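Putative polyphosphate kinase 2 family protein (Arthrobacter aurescens, PDB 3RHF) probably works as a polyphosphate kinase of the PPK2 family, transferring phosphate between polyphosphate and nucleotides on a P-loop fold. Local coordinates at residues A51-R56 / L260-L265; R124-V129 / E171-E176; K194-A199 / N248-A253; L215-R218 / D223-D226. All coordinates share one frame; numbering follows the deposited sequence.

Contact 1: residues A51-R56 / L260-L265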
loop_
_atom_site.group_PDB
_atom_site.type_symbol
_atom_site.label_atom_id
_atom_site.label_comp_id
_atom_site.label_asym_id
_atom_site.label_seq_id
_atom_site.Cartn_x
_atom_site.Cartn_y
_atom_site.Cartn_z
ATOM N N ALA A 51 4.604 4.560 16.609
ATOM C CA ALA A 51 4.053 5.717 15.902
ATOM C C ALA A 51 5.196 6.639 15.505
ATOM O O ALA A 51 5.127 7.348 14.507
ATOM C CB ALA A 51 3.023 6.478 16.796
ATOM N N ALA A 52 6.268 6.624 16.298
ATOM C CA ALA A 52 7.409 7.442 15.997
ATOM C C ALA A 52 8.183 6.789 14.838
ATOM O O ALA A 52 8.722 7.472 13.946
ATOM C CB ALA A 52 8.261 7.588 17.230
ATOM N N GLN A 53 8.266 5.457 14.893
ATOM C CA GLN A 53 8.940 4.672 13.861
ATOM C C GLN A 53 8.320 4.955 12.512
ATOM O O GLN A 53 9.045 5.090 11.548
ATOM C CB GLN A 53 8.870 3.189 14.177
ATOM C CG GLN A 53 9.874 2.769 15.211
ATOM C CD GLN A 53 9.868 1.309 15.454
ATOM O OE1 GLN A 53 8.838 0.674 15.296
ATOM N NE2 GLN A 53 11.042 0.735 15.840
ATOM N N ASP A 54 6.983 5.093 12.480
ATOM C CA ASP A 54 6.227 5.288 11.252
ATOM C C ASP A 54 6.683 6.564 10.541
ATOM O O ASP A 54 6.868 6.545 9.345
ATOM C CB ASP A 54 4.713 5.398 11.525
ATOM C CG ASP A 54 4.091 4.095 12.029
ATOM O OD1 ASP A 54 4.792 3.055 12.056
ATOM O OD2 ASP A 54 2.889 4.102 12.438
ATOM N N ALA A 55 6.769 7.671 11.292
ATOM C CA ALA A 55 7.235 8.942 10.782
ATOM C C ALA A 55 8.670 8.823 10.317
ATOM O O ALA A 55 9.017 9.304 9.230
ATOM C CB ALA A 55 7.119 10.032 11.832
ATOM N N ARG A 56 9.513 8.177 11.105
ATOM C CA ARG A 56 10.890 7.967 10.668
ATOM C C ARG A 56 11.011 7.175 9.346
ATOM O O ARG A 56 11.814 7.540 8.467
ATOM C CB ARG A 56 11.670 7.252 11.742
ATOM C CG ARG A 56 11.858 8.077 13.005
ATOM C CD ARG A 56 12.563 7.227 14.028
ATOM N NE ARG A 56 12.351 7.753 15.350
ATOM C CZ ARG A 56 12.615 7.116 16.482
ATOM N NH1 ARG A 56 13.140 5.893 16.483
ATOM N NH2 ARG A 56 12.362 7.734 17.626
ATOM N N LEU A 260 14.401 -2.823 12.359
ATOM C CA LEU A 260 15.320 -3.495 11.413
ATOM C C LEU A 260 15.400 -2.774 10.083
ATOM O O LEU A 260 16.495 -2.561 9.539
ATOM C CB LEU A 260 14.874 -4.942 11.182
ATOM C CG LEU A 260 15.367 -5.981 12.194
ATOM C CD1 LEU A 260 14.728 -7.299 11.849
ATOM C CD2 LEU A 260 16.905 -6.146 12.251
ATOM N N LEU A 261 14.215 -2.430 9.579
ATOM C CA LEU A 261 14.059 -1.577 8.411
ATOM C C LEU A 261 14.746 -0.253 8.535
ATOM O O LEU A 261 15.465 0.133 7.638
ATOM C CB LEU A 261 12.598 -1.290 8.180
ATOM C CG LEU A 261 11.930 -1.896 6.983
ATOM C CD1 LEU A 261 12.436 -3.313 6.653
ATOM C CD2 LEU A 261 10.446 -1.918 7.272
ATOM N N LEU A 262 14.494 0.456 9.635
ATOM C CA LEU A 262 15.093 1.813 9.828
ATOM C C LEU A 262 16.612 1.765 9.923
ATOM O O LEU A 262 17.276 2.650 9.408
ATOM C CB LEU A 262 14.540 2.547 11.070
ATOM C CG LEU A 262 13.031 2.815 10.994
ATOM C CD1 LEU A 262 12.401 2.943 12.406
ATOM C CD2 LEU A 262 12.688 4.039 10.167
ATOM N N ASP A 263 17.131 0.749 10.629
ATOM C CA ASP A 263 18.560 0.605 10.831
ATOM C C ASP A 263 19.236 0.220 9.491
ATOM O O ASP A 263 20.307 0.696 9.203
ATOM C CB ASP A 263 18.842 -0.445 11.902
ATOM C CG ASP A 263 18.423 -0.001 13.355
ATOM O OD1 ASP A 263 17.946 1.150 13.616
ATOM O OD2 ASP A 263 18.617 -0.850 14.276
ATOM N N ALA A 264 18.591 -0.629 8.687
ATOM C CA ALA A 264 19.063 -0.968 7.330
ATOM C C ALA A 264 19.082 0.289 6.421
ATOM O O ALA A 264 20.052 0.535 5.716
ATOM C CB ALA A 264 18.194 -2.055 6.714
ATOM N N LEU A 265 18.018 1.075 6.478
ATOM C CA LEU A 265 17.918 2.286 5.718
ATOM C C LEU A 265 18.875 3.352 6.195
ATOM O O LEU A 265 19.372 4.119 5.400
ATOM C CB LEU A 265 16.517 2.826 5.812
ATOM C CG LEU A 265 15.480 2.097 5.010
ATOM C CD1 LEU A 265 14.104 2.392 5.393
ATOM C CD2 LEU A 265 15.697 2.490 3.597
#
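Leu-262 of helix 250-266 reaches across to helix 43-69 and sets its forked end between Gln-53 and Arg-56, a compact example of how one leucine can join two helices. Its CB bond is directed at the other segment, and CG, lying opposite the carbonyl carbon (chi1 -62°), carries the fork onward to the partner helix. The two methyls then divide the work. CD1 lies against the aliphatic root of Gln-53, with Gln-53 CG at 3.8 Å and Gln-53 CB at 4.0 Å. CD2 goes to the next turn and rests on the base of Arg-56: it is 3.6 Å from the backbone carbon Arg-56 C and 3.7 Å from Arg-56 CB. No hydrogen bond joins the segments; only carbon surfaces meet, and the polar tips of Gln-53 and Arg-56 have partners of their own. The Gln-53 amide reaches past the leucine, NE2 bonding to Gln-259 OE1 and Ile-255 O, while the extended Arg-56 chain takes its guanidinium to a salt bridge with Glu-11.

Leu-57 and Leu-60 also touch Leu-262, so the leucine is received by positions i, i+3, i+4 and i+7 of helix 43-69, the pattern of a knob in a hole. Helix 250-266 turns a different flank to the parallel sheet, where Leu-261 and Leu-265 meet Leu-76 of strand 75-82 and Leu-260 meets Val-184 of strand 179-187. Helix 43-69 packs along another side of helix 250-266, and its Asp-54 touches His-94 and Ala-98 of helix 88-98.

Contact 2: residues R124-V129 / E171-E176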
loop_
_atom_site.group_PDB
_atom_site.type_symbol
_atom_site.label_atom_id
_atom_site.label_comp_id
_atom_site.label_asym_id
_atom_site.label_seq_id
_atom_site.Cartn_x
_atom_site.Cartn_y
_atom_site.Cartn_z
ATOM N N ARG A 124 10.153 -16.851 -10.619
ATOM C CA ARG A 124 9.052 -15.975 -10.209
ATOM C C ARG A 124 9.454 -14.949 -9.175
ATOM O O ARG A 124 8.839 -13.900 -9.083
ATOM C CB ARG A 124 7.869 -16.784 -9.719
ATOM C CG ARG A 124 8.124 -17.570 -8.443
ATOM C CD ARG A 124 6.858 -18.236 -8.032
ATOM N NE ARG A 124 6.867 -18.777 -6.686
ATOM C CZ ARG A 124 5.757 -18.918 -5.949
ATOM N NH1 ARG A 124 4.537 -18.533 -6.405
ATOM N NH2 ARG A 124 5.856 -19.405 -4.727
ATOM N N ILE A 125 10.515 -15.238 -8.440
ATOM C CA ILE A 125 10.975 -14.359 -7.418
ATOM C C ILE A 125 11.765 -13.193 -7.993
ATOM O O ILE A 125 11.543 -12.027 -7.586
ATOM C CB ILE A 125 11.860 -15.071 -6.391
ATOM C CG1 ILE A 125 11.261 -16.410 -5.916
ATOM C CG2 ILE A 125 12.031 -14.138 -5.161
ATOM C CD1 ILE A 125 9.910 -16.267 -5.162
ATOM N N GLU A 126 12.690 -13.511 -8.911
ATOM C CA GLU A 126 13.502 -12.527 -9.632
ATOM C C GLU A 126 12.646 -11.518 -10.369
ATOM O O GLU A 126 13.022 -10.355 -10.439
ATOM C CB GLU A 126 14.430 -13.153 -10.685
ATOM C CG GLU A 126 15.440 -14.173 -10.132
ATOM C CD GLU A 126 16.892 -13.903 -10.570
ATOM O OE1 GLU A 126 17.308 -12.693 -10.587
ATOM O OE2 GLU A 126 17.595 -14.908 -10.873
ATOM N N LYS A 127 11.522 -11.954 -10.928
ATOM C CA LYS A 127 10.658 -11.005 -11.562
ATOM C C LYS A 127 10.272 -9.879 -10.633
ATOM O O LYS A 127 10.046 -8.799 -11.097
ATOM C CB LYS A 127 9.373 -11.635 -12.050
ATOM C CG LYS A 127 9.598 -12.756 -12.984
ATOM C CD LYS A 127 8.495 -12.847 -14.064
ATOM C CE LYS A 127 7.064 -12.978 -13.528
ATOM N NZ LYS A 127 6.197 -13.479 -14.660
ATOM N N GLN A 128 10.149 -10.151 -9.336
ATOM C CA GLN A 128 9.523 -9.200 -8.416
ATOM C C GLN A 128 10.487 -8.404 -7.573
ATOM O O GLN A 128 10.042 -7.643 -6.804
ATOM C CB GLN A 128 8.551 -9.922 -7.468
ATOM C CG GLN A 128 7.576 -10.828 -8.195
ATOM C CD GLN A 128 6.620 -10.061 -9.102
ATOM O OE1 GLN A 128 6.111 -8.998 -8.731
ATOM N NE2 GLN A 128 6.358 -10.609 -10.293
ATOM N N VAL A 129 11.800 -8.560 -7.735
ATOM C CA VAL A 129 12.757 -7.835 -6.946
ATOM C C VAL A 129 12.607 -6.328 -7.123
ATOM O O VAL A 129 12.240 -5.862 -8.179
ATOM C CB VAL A 129 14.174 -8.289 -7.274
ATOM C CG1 VAL A 129 14.306 -9.759 -7.029
ATOM C CG2 VAL A 129 14.570 -7.965 -8.758
ATOM N N GLU A 171 20.720 -14.008 -3.569
ATOM C CA GLU A 171 20.820 -12.865 -2.642
ATOM C C GLU A 171 22.139 -12.090 -2.856
ATOM O O GLU A 171 22.211 -10.888 -2.718
ATOM C CB GLU A 171 20.662 -13.356 -1.214
ATOM C CG GLU A 171 19.227 -13.793 -0.999
ATOM C CD GLU A 171 18.953 -14.459 0.358
ATOM O OE1 GLU A 171 19.901 -14.544 1.202
ATOM O OE2 GLU A 171 17.758 -14.870 0.547
ATOM N N SER A 172 23.193 -12.809 -3.198
ATOM C CA SER A 172 24.464 -12.185 -3.455
ATOM C C SER A 172 24.408 -11.305 -4.733
ATOM O O SER A 172 25.003 -10.236 -4.794
ATOM C CB SER A 172 25.551 -13.265 -3.537
ATOM O OG SER A 172 26.722 -12.710 -4.077
ATOM N N ARG A 173 23.657 -11.728 -5.737
ATOM C CA ARG A 173 23.538 -10.922 -6.942
ATOM C C ARG A 173 22.771 -9.652 -6.607
ATOM O O ARG A 173 23.157 -8.547 -7.026
ATOM C CB ARG A 173 22.884 -11.715 -8.072
ATOM C CG ARG A 173 23.896 -12.497 -8.948
ATOM C CD ARG A 173 23.450 -13.944 -9.375
ATOM N NE ARG A 173 22.063 -13.929 -9.815
ATOM C CZ ARG A 173 21.170 -14.880 -9.610
ATOM N NH1 ARG A 173 21.489 -15.993 -8.996
ATOM N NH2 ARG A 173 19.926 -14.704 -10.053
ATOM N N LEU A 174 21.691 -9.802 -5.843
ATOM C CA LEU A 174 20.853 -8.644 -5.520
ATOM C C LEU A 174 21.600 -7.593 -4.716
ATOM O O LEU A 174 21.464 -6.400 -4.955
ATOM C CB LEU A 174 19.607 -9.034 -4.744
ATOM C CG LEU A 174 18.518 -9.799 -5.470
ATOM C CD1 LEU A 174 17.364 -9.895 -4.460
ATOM C CD2 LEU A 174 18.057 -9.197 -6.811
ATOM N N THR A 175 22.391 -8.062 -3.772
ATOM C CA THR A 175 23.186 -7.196 -2.911
ATOM C C THR A 175 24.228 -6.434 -3.727
ATOM O O THR A 175 24.403 -5.273 -3.569
ATOM C CB THR A 175 23.862 -8.012 -1.816
ATOM O OG1 THR A 175 22.859 -8.617 -1.010
ATOM C CG2 THR A 175 24.697 -7.120 -0.947
ATOM N N GLU A 176 24.866 -7.107 -4.648
ATOM C CA GLU A 176 25.816 -6.467 -5.528
ATOM C C GLU A 176 25.157 -5.423 -6.432
ATOM O O GLU A 176 25.711 -4.399 -6.677
ATOM C CB GLU A 176 26.477 -7.585 -6.335
ATOM C CG GLU A 176 27.290 -7.176 -7.506
ATOM C CD GLU A 176 28.118 -8.374 -8.025
ATOM O OE1 GLU A 176 29.349 -8.173 -8.260
ATOM O OE2 GLU A 176 27.529 -9.501 -8.150
#
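Glu-126 and Val-129, which face Arg-173 and Leu-174, are the first and last residues of a type I turn reached from helix 123-126; the turn's Val-129 N to Glu-126 O bond is weak, at 3.5 Å. The backbones come closest at Val-129 and Leu-174, whose CA atoms are 8.3 Å apart, near the last turn of helix 157-176. There Val-129 CG1 touches the fork of Leu-174, 3.8 Å from CD2 and 4.0 Å from CD1. Phe-170, one turn earlier, touches both Glu-126 and Val-129 and extends this apolar patch.

In this three-layer alpha/beta/alpha sandwich, helix 157-176 leads into strand 179-187, and Leu-174 also rests on Ile-181 of that strand, so the turn is joined to the helix layer that lies on the Ile-181 face of the sheet. Toward the surface, Glu-126 and Arg-173 cross at about a right angle to form a salt bridge. Glu-126 OE2 comes to the guanidinium edge at Arg-173 NH2, modelled at a short 2.5 Å, and the two planes are turned 44° apart. A bend at chi2 (-129°) brings the carboxylate to this edge. Arg-173 NH1 is held by Asp-169 of its own helix.

Contact 3: residues K194-A199 / N248-A253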
loop_
_atom_site.group_PDB
_atom_site.type_symbol
_atom_site.label_atom_id
_atom_site.label_comp_id
_atom_site.label_asym_id
_atom_site.label_seq_id
_atom_site.Cartn_x
_atom_site.Cartn_y
_atom_site.Cartn_z
ATOM N N LYS A 194 -2.147 -22.196 18.405
ATOM C CA LYS A 194 -3.396 -22.780 18.887
ATOM C C LYS A 194 -4.295 -21.697 19.471
ATOM O O LYS A 194 -5.463 -21.606 19.125
ATOM C CB LYS A 194 -3.127 -23.915 19.893
ATOM C CG LYS A 194 -4.355 -24.375 20.646
ATOM C CD LYS A 194 -4.352 -25.884 21.024
ATOM C CE LYS A 194 -3.308 -26.287 22.061
ATOM N NZ LYS A 194 -3.497 -27.748 22.456
ATOM N N LYS A 195 -3.729 -20.860 20.327
ATOM C CA LYS A 195 -4.468 -19.743 20.909
ATOM C C LYS A 195 -5.039 -18.840 19.808
ATOM O O LYS A 195 -6.161 -18.363 19.893
ATOM C CB LYS A 195 -3.531 -18.961 21.826
ATOM C CG LYS A 195 -4.217 -18.037 22.847
ATOM C CD LYS A 195 -3.224 -17.044 23.532
ATOM C CE LYS A 195 -3.870 -15.697 24.033
ATOM N NZ LYS A 195 -2.793 -14.653 24.354
ATOM N N ARG A 196 -4.269 -18.626 18.750
ATOM C CA ARG A 196 -4.718 -17.768 17.678
ATOM C C ARG A 196 -5.811 -18.409 16.808
ATOM O O ARG A 196 -6.764 -17.716 16.446
ATOM C CB ARG A 196 -3.534 -17.209 16.858
ATOM C CG ARG A 196 -2.748 -16.214 17.679
ATOM C CD ARG A 196 -1.505 -15.697 17.013
ATOM N NE ARG A 196 -0.675 -14.928 17.948
ATOM C CZ ARG A 196 0.373 -14.184 17.594
ATOM N NH1 ARG A 196 0.729 -14.064 16.322
ATOM N NH2 ARG A 196 1.100 -13.598 18.496
ATOM N N LEU A 197 -5.693 -19.694 16.476
ATOM C CA LEU A 197 -6.740 -20.336 15.668
ATOM C C LEU A 197 -8.035 -20.397 16.459
ATOM O O LEU A 197 -9.129 -20.179 15.909
ATOM C CB LEU A 197 -6.341 -21.726 15.221
ATOM C CG LEU A 197 -5.224 -21.822 14.198
ATOM C CD1 LEU A 197 -4.777 -23.258 14.122
ATOM C CD2 LEU A 197 -5.672 -21.316 12.830
ATOM N N ILE A 198 -7.921 -20.657 17.756
ATOM C CA ILE A 198 -9.102 -20.664 18.605
ATOM C C ILE A 198 -9.771 -19.305 18.610
ATOM O O ILE A 198 -10.987 -19.209 18.510
ATOM C CB ILE A 198 -8.772 -21.062 20.049
ATOM C CG1 ILE A 198 -8.610 -22.569 20.169
ATOM C CG2 ILE A 198 -9.900 -20.622 20.994
ATOM C CD1 ILE A 198 -7.946 -23.003 21.538
ATOM N N ALA A 199 -8.964 -18.247 18.736
ATOM C CA ALA A 199 -9.506 -16.872 18.671
ATOM C C ALA A 199 -10.214 -16.591 17.330
ATOM O O ALA A 199 -11.255 -15.933 17.298
ATOM C CB ALA A 199 -8.455 -15.834 18.999
ATOM N N ASN A 248 5.279 -13.865 19.665
ATOM C CA ASN A 248 4.097 -14.128 20.502
ATOM C C ASN A 248 3.443 -12.819 20.926
ATOM O O ASN A 248 2.247 -12.766 21.041
ATOM C CB ASN A 248 4.415 -14.971 21.782
ATOM C CG ASN A 248 4.342 -16.463 21.542
ATOM O OD1 ASN A 248 4.350 -16.908 20.406
ATOM N ND2 ASN A 248 4.251 -17.240 22.611
ATOM N N LYS A 249 4.250 -11.782 21.146
ATOM C CA LYS A 249 3.725 -10.452 21.346
ATOM C C LYS A 249 3.679 -9.683 20.041
ATOM O O LYS A 249 4.715 -9.322 19.519
ATOM C CB LYS A 249 4.587 -9.693 22.343
ATOM C CG LYS A 249 4.461 -10.211 23.748
ATOM C CD LYS A 249 5.571 -9.634 24.623
ATOM C CE LYS A 249 5.344 -9.921 26.106
ATOM N NZ LYS A 249 6.044 -11.145 26.478
ATOM N N LYS A 250 2.489 -9.398 19.515
ATOM C CA LYS A 250 2.412 -8.718 18.231
ATOM C C LYS A 250 3.090 -7.352 18.272
ATOM O O LYS A 250 3.822 -6.991 17.362
ATOM C CB LYS A 250 0.961 -8.588 17.763
ATOM C CG LYS A 250 0.256 -9.933 17.320
ATOM C CD LYS A 250 -1.170 -9.624 16.754
ATOM C CE LYS A 250 -2.153 -10.828 16.571
ATOM N NZ LYS A 250 -3.280 -10.826 17.593
ATOM N N TRP A 251 2.874 -6.607 19.352
ATOM C CA TRP A 251 3.421 -5.271 19.485
ATOM C C TRP A 251 4.908 -5.303 19.388
ATOM O O TRP A 251 5.496 -4.385 18.836
ATOM C CB TRP A 251 2.989 -4.574 20.794
ATOM C CG TRP A 251 3.535 -5.204 22.053
ATOM C CD1 TRP A 251 2.934 -6.173 22.820
ATOM C CD2 TRP A 251 4.782 -4.903 22.692
ATOM N NE1 TRP A 251 3.754 -6.498 23.882
ATOM C CE2 TRP A 251 4.892 -5.736 23.818
ATOM C CE3 TRP A 251 5.818 -4.031 22.410
ATOM C CZ2 TRP A 251 5.985 -5.705 24.649
ATOM C CZ3 TRP A 251 6.895 -3.988 23.239
ATOM C CH2 TRP A 251 6.974 -4.813 24.355
ATOM N N TYR A 252 5.546 -6.326 19.933
ATOM C CA TYR A 252 7.032 -6.349 19.880
ATOM C C TYR A 252 7.559 -6.637 18.471
ATOM O O TYR A 252 8.512 -5.995 18.000
ATOM C CB TYR A 252 7.650 -7.344 20.837
ATOM C CG TYR A 252 9.145 -7.487 20.581
ATOM C CD1 TYR A 252 10.004 -6.477 20.884
ATOM C CD2 TYR A 252 9.659 -8.607 19.966
ATOM C CE1 TYR A 252 11.349 -6.584 20.642
ATOM C CE2 TYR A 252 10.982 -8.728 19.701
ATOM C CZ TYR A 252 11.841 -7.715 20.040
ATOM O OH TYR A 252 13.191 -7.829 19.794
ATOM N N ALA A 253 6.963 -7.636 17.835
ATOM C CA ALA A 253 7.332 -7.974 16.460
ATOM C C ALA A 253 7.168 -6.755 15.553
ATOM O O ALA A 253 8.021 -6.503 14.725
ATOM C CB ALA A 253 6.513 -9.137 15.945
#
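Arg-196 presents the edge of its guanidinium to the Asn-248 carbonyl and one face to the side chain of Lys-250. The chain is extended from CG to NE and reaches from helix 190-202 to the start of helix 250-266. At the edge, in the guanidinium plane, lies the carbonyl oxygen of Asn-248, with Arg-196 NH2 2.9 Å from Asn-248 O. Across one face runs Lys-250: its CG is 3.9 Å from Arg-196 NH2, and farther along the chain its CE stands 4.3 Å above the plane, over the centre. The bend at the end of the lysine (chi4 108°) leaves Lys-250 NZ 4.9 Å from Arg-196 NE. The guanidinium is held by a salt bridge from NE to Glu-192 and by hydrogen bonds from NH1 to Thr-85 O and from NH2 to Ala-247 O, which together fix the rotation of the plane.

Thr-85 belongs to the loop between strand 75-82 and helix 88-98, the P-loop position in this fold, so Arg-196 ties that loop to the turn following strand 242-246. Lys-249 takes the N-cap position of helix 250-266. Just inside this helix start, Trp-251 N bonds to a citrate, and the Lys-250 side chain lies about 4 Å from both the citrate and a phosphate; the helix N-terminus and the lysine would probably favour such anions, though these probably came from the crystallisation liquor. Asn-248 is itself pinned by OD1 to Ser-189 N and ND2 to Glu-34.

Contact 4: residues L215-R218 / D223-D226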
loop_
_atom_site.group_PDB
_atom_site.type_symbol
_atom_site.label_atom_id
_atom_site.label_comp_id
_atom_site.label_asym_id
_atom_site.label_seq_id
_atom_site.Cartn_x
_atom_site.Cartn_y
_atom_site.Cartn_z
ATOM N N LEU A 215 -4.864 -26.176 10.608
ATOM C CA LEU A 215 -4.942 -27.229 11.603
ATOM C C LEU A 215 -4.160 -28.466 11.086
ATOM O O LEU A 215 -3.310 -29.008 11.801
ATOM C CB LEU A 215 -6.413 -27.554 11.922
ATOM C CG LEU A 215 -6.718 -28.698 12.892
ATOM C CD1 LEU A 215 -5.955 -28.498 14.194
ATOM C CD2 LEU A 215 -8.199 -28.807 13.147
ATOM N N ALA A 216 -4.439 -28.874 9.837
ATOM C CA ALA A 216 -3.665 -29.912 9.146
ATOM C C ALA A 216 -2.183 -29.798 9.483
ATOM O O ALA A 216 -1.591 -30.722 10.012
ATOM C CB ALA A 216 -3.866 -29.824 7.616
ATOM N N GLU A 217 -1.594 -28.643 9.226
ATOM C CA GLU A 217 -0.145 -28.514 9.284
ATOM C C GLU A 217 0.428 -28.450 10.698
ATOM O O GLU A 217 1.635 -28.581 10.846
ATOM C CB GLU A 217 0.334 -27.310 8.455
ATOM C CG GLU A 217 -0.145 -27.306 6.977
ATOM C CD GLU A 217 0.862 -27.863 5.948
ATOM O OE1 GLU A 217 1.731 -28.701 6.290
ATOM O OE2 GLU A 217 0.765 -27.449 4.772
ATOM N N ARG A 218 -0.401 -28.274 11.732
ATOM C CA ARG A 218 0.100 -28.367 13.116
ATOM C C ARG A 218 0.728 -29.738 13.354
ATOM O O ARG A 218 1.698 -29.876 14.093
ATOM C CB ARG A 218 -1.004 -28.158 14.164
ATOM C CG ARG A 218 -1.501 -26.748 14.319
ATOM C CD ARG A 218 -2.612 -26.619 15.378
ATOM N NE ARG A 218 -2.193 -27.023 16.732
ATOM C CZ ARG A 218 -1.342 -26.345 17.508
ATOM N NH1 ARG A 218 -1.040 -26.802 18.716
ATOM N NH2 ARG A 218 -0.789 -25.204 17.102
ATOM N N ASP A 223 8.624 -30.516 12.171
ATOM C CA ASP A 223 9.315 -30.670 10.881
ATOM C C ASP A 223 9.595 -29.249 10.296
ATOM O O ASP A 223 10.738 -28.919 9.904
ATOM C CB ASP A 223 8.482 -31.508 9.879
ATOM C CG ASP A 223 8.282 -33.007 10.305
ATOM O OD1 ASP A 223 9.281 -33.673 10.669
ATOM O OD2 ASP A 223 7.122 -33.531 10.241
ATOM N N TYR A 224 8.562 -28.395 10.306
ATOM C CA TYR A 224 8.727 -26.996 9.956
ATOM C C TYR A 224 9.771 -26.299 10.789
ATOM O O TYR A 224 10.582 -25.621 10.236
ATOM C CB TYR A 224 7.420 -26.243 10.059
ATOM C CG TYR A 224 6.507 -26.364 8.865
ATOM C CD1 TYR A 224 6.739 -25.645 7.685
ATOM C CD2 TYR A 224 5.386 -27.168 8.921
ATOM C CE1 TYR A 224 5.863 -25.762 6.577
ATOM C CE2 TYR A 224 4.527 -27.276 7.849
ATOM C CZ TYR A 224 4.754 -26.579 6.686
ATOM O OH TYR A 224 3.834 -26.725 5.672
HETATM N N MSE A 225 9.770 -26.423 12.104
HETATM C CA MSE A 225 10.858 -25.807 12.869
HETATM C C MSE A 225 12.245 -26.289 12.444
HETATM O O MSE A 225 13.215 -25.524 12.480
HETATM C CB MSE A 225 10.731 -26.071 14.366
HETATM C CG MSE A 225 9.575 -25.336 15.100
HETATM SE SE MSE A 225 9.253 -23.437 14.654
HETATM C CE MSE A 225 8.061 -23.641 13.097
ATOM N N ASP A 226 12.341 -27.571 12.070
ATOM C CA ASP A 226 13.614 -28.154 11.609
ATOM C C ASP A 226 14.025 -27.534 10.234
ATOM O O ASP A 226 15.193 -27.174 10.000
ATOM C CB ASP A 226 13.533 -29.710 11.583
ATOM C CG ASP A 226 14.884 -30.365 11.328
ATOM O OD1 ASP A 226 15.805 -30.159 12.149
ATOM O OD2 ASP A 226 15.048 -31.073 10.292
#
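Glu-217 and Tyr-224 face one another from consecutive helices, 212-218 and 221-235, with their CA atoms, the nearest across the two segments, 9.0 Å apart. Both side chains start toward the opposite segment, and they meet obliquely at their polar ends. Tyr-224 OH gives a weak hydrogen bond to Glu-217 OE1 at 3.0 Å. The other carboxylate oxygen, Glu-217 OE2, is 3.3 Å from the same Tyr-224 OH. OE1 sits in the plane of the ring, at its edge, where it also approaches Tyr-224 CE2 at 3.5 Å. A bend in the glutamate chain at chi2 (-97°) brings the carboxylate to this edge. The carboxylate itself is turned steeply against the ring, their planes 72° apart.

These helices belong to the insertion between strands 179-187 and 242-246 of the P-loop fold, a region that probably corresponds to the lid of other PPK2 enzymes. Tyr-224 is buried against Met-83, in the loop after strand 75-82, and against Ile-148 and Val-151 of helix 148-151. Glu-217 shares Ile-148 as a neighbour and touches His-152. Arg-218 points away from this pair: its guanidinium bonds to Lys-190 O and Gln-193 OE1, and NH1 to Ser-289 O of the second subunit.

Contacts 1 and 3 are two ends of one element: both use helix 250-266, its start in contact 3 and its later turns in contact 1, with centres about 23 Å apart. Contacts 3 and 4, whose centres lie about 17 Å apart, touch directly where Lys-194 and Leu-197 pack on Arg-218, and both reach the second subunit. They also converge on the P-loop, contact 3 through Thr-85 and contact 4 through Met-83, with the citrate and phosphate beside contact 3. Contact 2 stands apart, its centre about 31 Å from that of contact 3, across the chain's centre; it lies on the face of the sheet opposite to helix 250-266.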